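Local coordinates for uncharacterized protein (Acinetobacter baumannii, PDB 4L3U), which is of unknown function and folds as a small, single-chain, all-helical protein of the DUF4844 family, at residues A[22-26]-A[107-111]; A[29-33]-A[100-104]. All coordinates share one frame; numbering follows the deposited sequence. Where two conformers were deposited one is given.

Contact 1: A[22-26]-A[107-111]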
ATOM      1  N   GLN A  22     -10.591   8.889   5.683  1.00 34.36           N
ATOM      2  CA  GLN A  22      -9.851   8.703   4.441  1.00 34.42           C
ATOM      3  C   GLN A  22      -9.502   7.232   4.240  1.00 30.05           C
ATOM      4  O   GLN A  22      -9.615   6.699   3.138  1.00 30.11           O
ATOM      5  CB  GLN A  22      -8.563   9.522   4.460  1.00 36.87           C
ATOM      6  CG  GLN A  22      -8.754  11.023   4.496  1.00 41.46           C
ATOM      7  CD  GLN A  22      -7.431  11.759   4.400  1.00 44.40           C
ATOM      8  OE1 GLN A  22      -6.758  11.988   5.405  1.00 44.38           O
ATOM      9  NE2 GLN A  22      -7.041  12.112   3.183  1.00 46.53           N
ATOM     10  N   LEU A  23      -9.075   6.585   5.319  1.00 28.26           N
ATOM     11  CA  LEU A  23      -8.659   5.186   5.274  1.00 29.51           C
ATOM     12  C   LEU A  23      -9.831   4.254   5.007  1.00 31.78           C
ATOM     13  O   LEU A  23      -9.700   3.271   4.282  1.00 32.79           O
ATOM     14  CB  LEU A  23      -7.993   4.793   6.595  1.00 27.98           C
ATOM     15  CG  LEU A  23      -6.624   5.419   6.865  1.00 25.53           C
ATOM     16  CD1 LEU A  23      -6.230   5.241   8.319  1.00 24.21           C
ATOM     17  CD2 LEU A  23      -5.574   4.810   5.946  1.00 24.37           C
ATOM     18  N   GLU A  24     -10.973   4.560   5.609  1.00 34.68           N
ATOM     19  CA  GLU A  24     -12.170   3.755   5.426  1.00 35.53           C
ATOM     20  C   GLU A  24     -12.617   3.792   3.970  1.00 33.83           C
ATOM     21  O   GLU A  24     -12.972   2.766   3.391  1.00 33.83           O
ATOM     22  CB  GLU A  24     -13.289   4.266   6.332  1.00 38.95           C
ATOM     23  CG  GLU A  24     -13.025   4.058   7.818  1.00 42.56           C
ATOM     24  CD  GLU A  24     -13.223   2.622   8.269  1.00 47.61           C
ATOM     25  OE1 GLU A  24     -13.497   1.753   7.413  1.00 48.48           O
ATOM     26  OE2 GLU A  24     -13.108   2.359   9.487  1.00 50.34           O
ATOM     27  N   LYS A  25     -12.597   4.985   3.386  1.00 32.94           N
ATOM     28  CA  LYS A  25     -12.984   5.157   1.997  1.00 33.68           C
ATOM     29  C   LYS A  25     -11.970   4.450   1.113  1.00 33.37           C
ATOM     30  O   LYS A  25     -12.334   3.685   0.224  1.00 35.55           O
ATOM     31  CB  LYS A  25     -13.058   6.644   1.649  1.00 35.72           C
ATOM     32  CG  LYS A  25     -13.468   6.929   0.215  1.00 37.82           C
ATOM     33  N   PHE A  26     -10.694   4.697   1.385  1.00 31.42           N
ATOM     34  CA  PHE A  26      -9.604   4.096   0.629  1.00 30.68           C
ATOM     35  C   PHE A  26      -9.683   2.577   0.650  1.00 32.35           C
ATOM     36  O   PHE A  26      -9.446   1.917  -0.354  1.00 34.44           O
ATOM     37  CB  PHE A  26      -8.265   4.550   1.207  1.00 30.96           C
ATOM     38  CG  PHE A  26      -7.091   4.239   0.328  1.00 32.13           C
ATOM     39  CD1 PHE A  26      -6.861   4.975  -0.820  1.00 32.88           C
ATOM     40  CD2 PHE A  26      -6.216   3.216   0.646  1.00 30.21           C
ATOM     41  CE1 PHE A  26      -5.780   4.698  -1.636  1.00 31.53           C
ATOM     42  CE2 PHE A  26      -5.135   2.935  -0.168  1.00 27.88           C
ATOM     43  CZ  PHE A  26      -4.917   3.678  -1.309  1.00 28.23           C
ATOM     44  N   SER A 107      -0.098   6.392  -1.595  1.00 28.57           N
ATOM     45  CA  SER A 107      -1.269   7.140  -1.161  1.00 27.69           C
ATOM     46  C   SER A 107      -1.390   7.100   0.357  1.00 27.98           C
ATOM     47  O   SER A 107      -1.808   8.077   0.972  1.00 28.95           O
ATOM     48  CB  SER A 107      -2.536   6.584  -1.811  1.00 30.28           C
ATOM     49  OG  SER A 107      -2.464   6.673  -3.225  1.00 31.49           O
ATOM     50  N   PHE A 108      -1.014   5.971   0.955  1.00 28.07           N
ATOM     51  CA  PHE A 108      -0.986   5.850   2.412  1.00 25.78           C
ATOM     52  C   PHE A 108      -0.068   6.903   3.005  1.00 25.86           C
ATOM     53  O   PHE A 108      -0.413   7.540   3.993  1.00 27.10           O
ATOM     54  CB  PHE A 108      -0.491   4.467   2.855  1.00 24.78           C
ATOM     55  CG  PHE A 108      -1.547   3.390   2.835  1.00 25.20           C
ATOM     56  CD1 PHE A 108      -2.796   3.602   3.397  1.00 26.40           C
ATOM     57  CD2 PHE A 108      -1.277   2.155   2.269  1.00 22.07           C
ATOM     58  CE1 PHE A 108      -3.760   2.606   3.381  1.00 26.54           C
ATOM     59  CE2 PHE A 108      -2.233   1.158   2.249  1.00 22.09           C
ATOM     60  CZ  PHE A 108      -3.476   1.385   2.806  1.00 24.35           C
ATOM     61  N   LEU A 109       1.104   7.077   2.402  1.00 26.48           N
ATOM     62  CA  LEU A 109       2.067   8.056   2.885  1.00 26.97           C
ATOM     63  C   LEU A 109       1.416   9.428   2.969  1.00 28.10           C
ATOM     64  O   LEU A 109       1.555  10.133   3.970  1.00 29.30           O
ATOM     65  CB  LEU A 109       3.289   8.114   1.968  1.00 26.05           C
ATOM     66  CG  LEU A 109       4.161   6.860   1.878  1.00 25.23           C
ATOM     67  CD1 LEU A 109       5.320   7.108   0.940  1.00 23.02           C
ATOM     68  CD2 LEU A 109       4.676   6.449   3.239  1.00 24.19           C
ATOM     69  N   ASP A 110       0.687   9.788   1.919  1.00 27.83           N
ATOM     70  CA  ASP A 110       0.011  11.074   1.864  0.50 28.92           C
ATOM     71  C   ASP A 110      -1.062  11.160   2.944  1.00 29.23           C
ATOM     72  O   ASP A 110      -1.181  12.176   3.626  1.00 31.95           O
ATOM     73  CB  ASP A 110      -0.608  11.291   0.481  0.50 30.68           C
ATOM     74  CG  ASP A 110       0.439  11.478  -0.600  0.50 29.88           C
ATOM     75  OD1 ASP A 110       1.435  12.186  -0.348  0.50 30.44           O
ATOM     76  OD2 ASP A 110       0.266  10.914  -1.700  0.50 29.27           O
ATOM     77  N   ILE A 111      -1.832  10.087   3.106  1.00 26.91           N
ATOM     78  CA  ILE A 111      -2.912  10.061   4.092  1.00 27.83           C
ATOM     79  C   ILE A 111      -2.405  10.246   5.528  1.00 26.75           C
ATOM     80  O   ILE A 111      -2.888  11.118   6.248  1.00 28.46           O
ATOM     81  CB  ILE A 111      -3.751   8.756   3.984  1.00 25.97           C
ATOM     82  CG1 ILE A 111      -4.495   8.730   2.649  1.00 29.14           C
ATOM     83  CG2 ILE A 111      -4.762   8.644   5.137  1.00 23.64           C
ATOM     84  CD1 ILE A 111      -5.137   7.405   2.318  1.00 29.73           C
TER
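Ser107 opens this helix-to-helix contact by setting its CB obliquely beside the outer end of the Phe26 ring, 3.8 Å from CE1. Its OG lies beside the backbone N and turns back to its own helix, where it makes a weak hydrogen bond to the carbonyl of Thr103, leaving the methylene as the nearer atom.

Phe108 comes next and makes the T-shaped stack of the interface. The CD2–CE2 edge of Phe26 points at the Phe108 face, with centroids 5.1 Å apart and planes at 64°; Phe26 CE2 stands 3.7 Å above that face, displaced toward its rim. Phe26 gets there because its CG is anti to the backbone N (chi1 -167°), which swings the ring across the gap. Leu23 meets Phe108 differently, at the ring's edge, with CD2 placed 3.8 Å from CE1.

Ile111 then uses both of its branches. Its CD1 lies over one face of Phe26, 4.2 Å above the plane and near the rim, while CG2 touches Leu23 CD2 and runs alongside the extended Gln22 chain, 3.9 Å from Gln22 OE1. The Gln22 meeting is plain van der Waals contact.

The two helical segments run nearly antiparallel, at 159°, with axes 11.3 Å apart, a separation bridged by the large side chains. Helix 45-68 packs against this contact through Phe62, which meets both Leu23 and the Phe108 ring, and Leu81 of helix 74-86 also touches Phe108.

Contact 2: A[29-33]-A[100-104]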
ATOM      1  N   GLN A  29     -12.076   0.943  -1.990  1.00 31.95           N
ATOM      2  CA  GLN A  29     -11.860   1.204  -3.402  1.00 33.10           C
ATOM      3  C   GLN A  29     -11.149   0.043  -4.079  1.00 32.40           C
ATOM      4  O   GLN A  29     -10.452  -0.739  -3.431  1.00 34.63           O
ATOM      5  CB  GLN A  29     -11.042   2.481  -3.571  1.00 35.63           C
ATOM      6  CG  GLN A  29     -11.742   3.723  -3.055  1.00 40.68           C
ATOM      7  CD  GLN A  29     -10.790   4.883  -2.870  1.00 45.23           C
ATOM      8  OE1 GLN A  29      -9.621   4.804  -3.246  1.00 46.55           O
ATOM      9  NE2 GLN A  29     -11.282   5.966  -2.279  1.00 47.60           N
ATOM     10  N   ASP A  30     -11.351  -0.072  -5.387  1.00 31.23           N
ATOM     11  CA  ASP A  30     -10.563  -0.968  -6.215  1.00 30.32           C
ATOM     12  C   ASP A  30      -9.347  -0.171  -6.648  1.00 31.36           C
ATOM     13  O   ASP A  30      -9.482   0.853  -7.315  1.00 33.89           O
ATOM     14  CB  ASP A  30     -11.367  -1.410  -7.436  1.00 32.95           C
ATOM     15  CG  ASP A  30     -10.653  -2.470  -8.260  1.00 36.65           C
ATOM     16  OD1 ASP A  30      -9.451  -2.717  -8.030  1.00 38.16           O
ATOM     17  OD2 ASP A  30     -11.298  -3.057  -9.152  1.00 38.80           O
ATOM     18  N   HIS A  31      -8.162  -0.634  -6.264  1.00 30.20           N
ATOM     19  CA  HIS A  31      -6.937   0.108  -6.533  1.00 28.40           C
ATOM     20  C   HIS A  31      -6.191  -0.377  -7.768  1.00 29.07           C
ATOM     21  O   HIS A  31      -5.074   0.070  -8.034  1.00 31.01           O
ATOM     22  CB  HIS A  31      -6.017   0.025  -5.323  1.00 26.90           C
ATOM     23  CG  HIS A  31      -6.627   0.573  -4.076  1.00 27.95           C
ATOM     24  ND1 HIS A  31      -7.292  -0.217  -3.164  1.00 31.28           N
ATOM     25  CD2 HIS A  31      -6.691   1.838  -3.597  1.00 26.81           C
ATOM     26  CE1 HIS A  31      -7.729   0.535  -2.171  1.00 30.79           C
ATOM     27  NE2 HIS A  31      -7.379   1.787  -2.412  1.00 29.70           N
ATOM     28  N   PHE A  32      -6.813  -1.270  -8.530  1.00 30.37           N
ATOM     29  CA  PHE A  32      -6.120  -1.945  -9.619  1.00 33.27           C
ATOM     30  C   PHE A  32      -6.966  -2.026 -10.880  1.00 34.56           C
ATOM     31  O   PHE A  32      -6.981  -3.041 -11.580  1.00 32.65           O
ATOM     32  CB  PHE A  32      -5.689  -3.331  -9.150  1.00 35.01           C
ATOM     33  CG  PHE A  32      -4.824  -3.294  -7.925  1.00 33.26           C
ATOM     34  CD1 PHE A  32      -3.457  -3.104  -8.040  1.00 32.48           C
ATOM     35  CD2 PHE A  32      -5.377  -3.402  -6.660  1.00 30.76           C
ATOM     36  CE1 PHE A  32      -2.655  -3.047  -6.921  1.00 28.73           C
ATOM     37  CE2 PHE A  32      -4.579  -3.348  -5.539  1.00 28.46           C
ATOM     38  CZ  PHE A  32      -3.215  -3.169  -5.671  1.00 27.55           C
ATOM     39  N   ALA A  33      -7.661  -0.932 -11.162  1.00 38.72           N
ATOM     40  CA  ALA A  33      -8.433  -0.797 -12.384  1.00 44.03           C
ATOM     41  C   ALA A  33      -7.619  -0.025 -13.408  1.00 47.98           C
ATOM     42  O   ALA A  33      -6.608   0.589 -13.070  1.00 48.90           O
ATOM     43  CB  ALA A  33      -9.741  -0.085 -12.099  1.00 46.03           C
ATOM     44  N   GLN A 100       1.810  -0.525  -9.640  1.00 29.30           N
ATOM     45  CA  GLN A 100       0.513  -0.042  -9.188  1.00 29.97           C
ATOM     46  C   GLN A 100       0.365  -0.228  -7.679  1.00 27.38           C
ATOM     47  O   GLN A 100      -0.268   0.584  -7.009  1.00 27.70           O
ATOM     48  CB  GLN A 100      -0.620  -0.760  -9.922  1.00 34.89           C
ATOM     49  CG  GLN A 100      -1.982  -0.129  -9.692  1.00 39.29           C
ATOM     50  CD  GLN A 100      -2.084   1.270 -10.270  1.00 43.41           C
ATOM     51  OE1 GLN A 100      -1.270   1.673 -11.104  1.00 44.98           O
ATOM     52  NE2 GLN A 100      -3.086   2.022  -9.824  1.00 45.28           N
ATOM     53  N   VAL A 101       0.948  -1.301  -7.152  1.00 25.86           N
ATOM     54  CA  VAL A 101       0.931  -1.557  -5.716  1.00 26.98           C
ATOM     55  C   VAL A 101       1.719  -0.477  -4.982  1.00 27.56           C
ATOM     56  O   VAL A 101       1.302  -0.001  -3.927  1.00 27.71           O
ATOM     57  CB  VAL A 101       1.522  -2.946  -5.373  1.00 26.21           C
ATOM     58  CG1 VAL A 101       1.765  -3.091  -3.869  1.00 27.29           C
ATOM     59  CG2 VAL A 101       0.603  -4.045  -5.854  1.00 26.41           C
ATOM     60  N   ALA A 102       2.864  -0.103  -5.545  1.00 28.36           N
ATOM     61  CA  ALA A 102       3.701   0.943  -4.975  1.00 26.58           C
ATOM     62  C   ALA A 102       2.963   2.278  -4.975  1.00 28.13           C
ATOM     63  O   ALA A 102       2.958   2.987  -3.976  1.00 31.15           O
ATOM     64  CB  ALA A 102       4.998   1.055  -5.749  1.00 25.15           C
ATOM     65  N   THR A 103       2.343   2.612  -6.101  1.00 28.51           N
ATOM     66  CA  THR A 103       1.576   3.843  -6.222  1.00 30.10           C
ATOM     67  C   THR A 103       0.445   3.860  -5.199  1.00 30.67           C
ATOM     68  O   THR A 103       0.176   4.882  -4.573  1.00 31.71           O
ATOM     69  CB  THR A 103       0.996   3.987  -7.647  1.00 34.08           C
ATOM     70  OG1 THR A 103       2.069   4.142  -8.585  1.00 36.32           O
ATOM     71  CG2 THR A 103       0.061   5.189  -7.753  1.00 35.97           C
ATOM     72  N   THR A 104      -0.213   2.716  -5.040  1.00 32.10           N
ATOM     73  CA  THR A 104      -1.313   2.582  -4.091  1.00 30.23           C
ATOM     74  C   THR A 104      -0.824   2.819  -2.662  1.00 28.27           C
ATOM     75  O   THR A 104      -1.478   3.507  -1.882  1.00 27.35           O
ATOM     76  CB  THR A 104      -1.981   1.188  -4.211  1.00 29.11           C
ATOM     77  OG1 THR A 104      -2.540   1.039  -5.522  1.00 29.28           O
ATOM     78  CG2 THR A 104      -3.086   1.002  -3.175  1.00 28.01           C
TER
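Phe32 and His31 carry an irregular loop, built round an Asx turn, onto helix 95-112. In the turn Asp30 OD1 accepts from Phe32 N at 3.1 Å, met from above the carboxylate plane; OD1 also accepts a hydrogen bond from Asn52 and OD2 forms a salt bridge with Arg48, which ties the loop to helix 45-68 as well.

The CB of Phe32 does not aim straight at helix 95-112, but with CG anti to the carbonyl carbon (chi1 -57°) the ring reaches it. CD1 is the first ring atom to touch, 3.7 Å from Gln100 CG. CE1 follows, with Val101 CG2 at the ring's edge, 3.6 Å away and near its plane. CZ shares that methyl and lies more loosely by Thr104 OG1. Leu51 and Val42 also pack on this ring, within the core of the helical fold.

Gln100 runs past Phe32 in the opposite direction, then bends at chi2 (65°). The bend brings its amide to the loop backbone, where NE2 donates a weak hydrogen bond of 3.3 Å to His31 O. One residue back from Phe32, His31 crosses Thr104 at about a right angle, its CG and CD2 against the CG2 methyl. Thr104 OG1 donates to Gln100 O at 2.8 Å; Thr104 N bonds the same oxygen from the opposite face of the carbonyl plane.

How the contacts relate
Both contacts lean on helix 95-112, contact 2 on its earlier residues and contact 1 about two turns further on, with their centres 12 Å apart. The partner segments run the other way: helix 14-27 supplies 22-26 and the loop after it supplies 29-33, so contact 2 falls between the two halves of contact 1 along the chain. They adjoin physically, since Phe26 of contact 1 meets the His31 ring and Phe26 CZ lies 3.5 Å from Thr104 O of contact 2. Together they hold the N-terminal helix and its trailing loop along one helix late in the chain, inside the DUF4844 region.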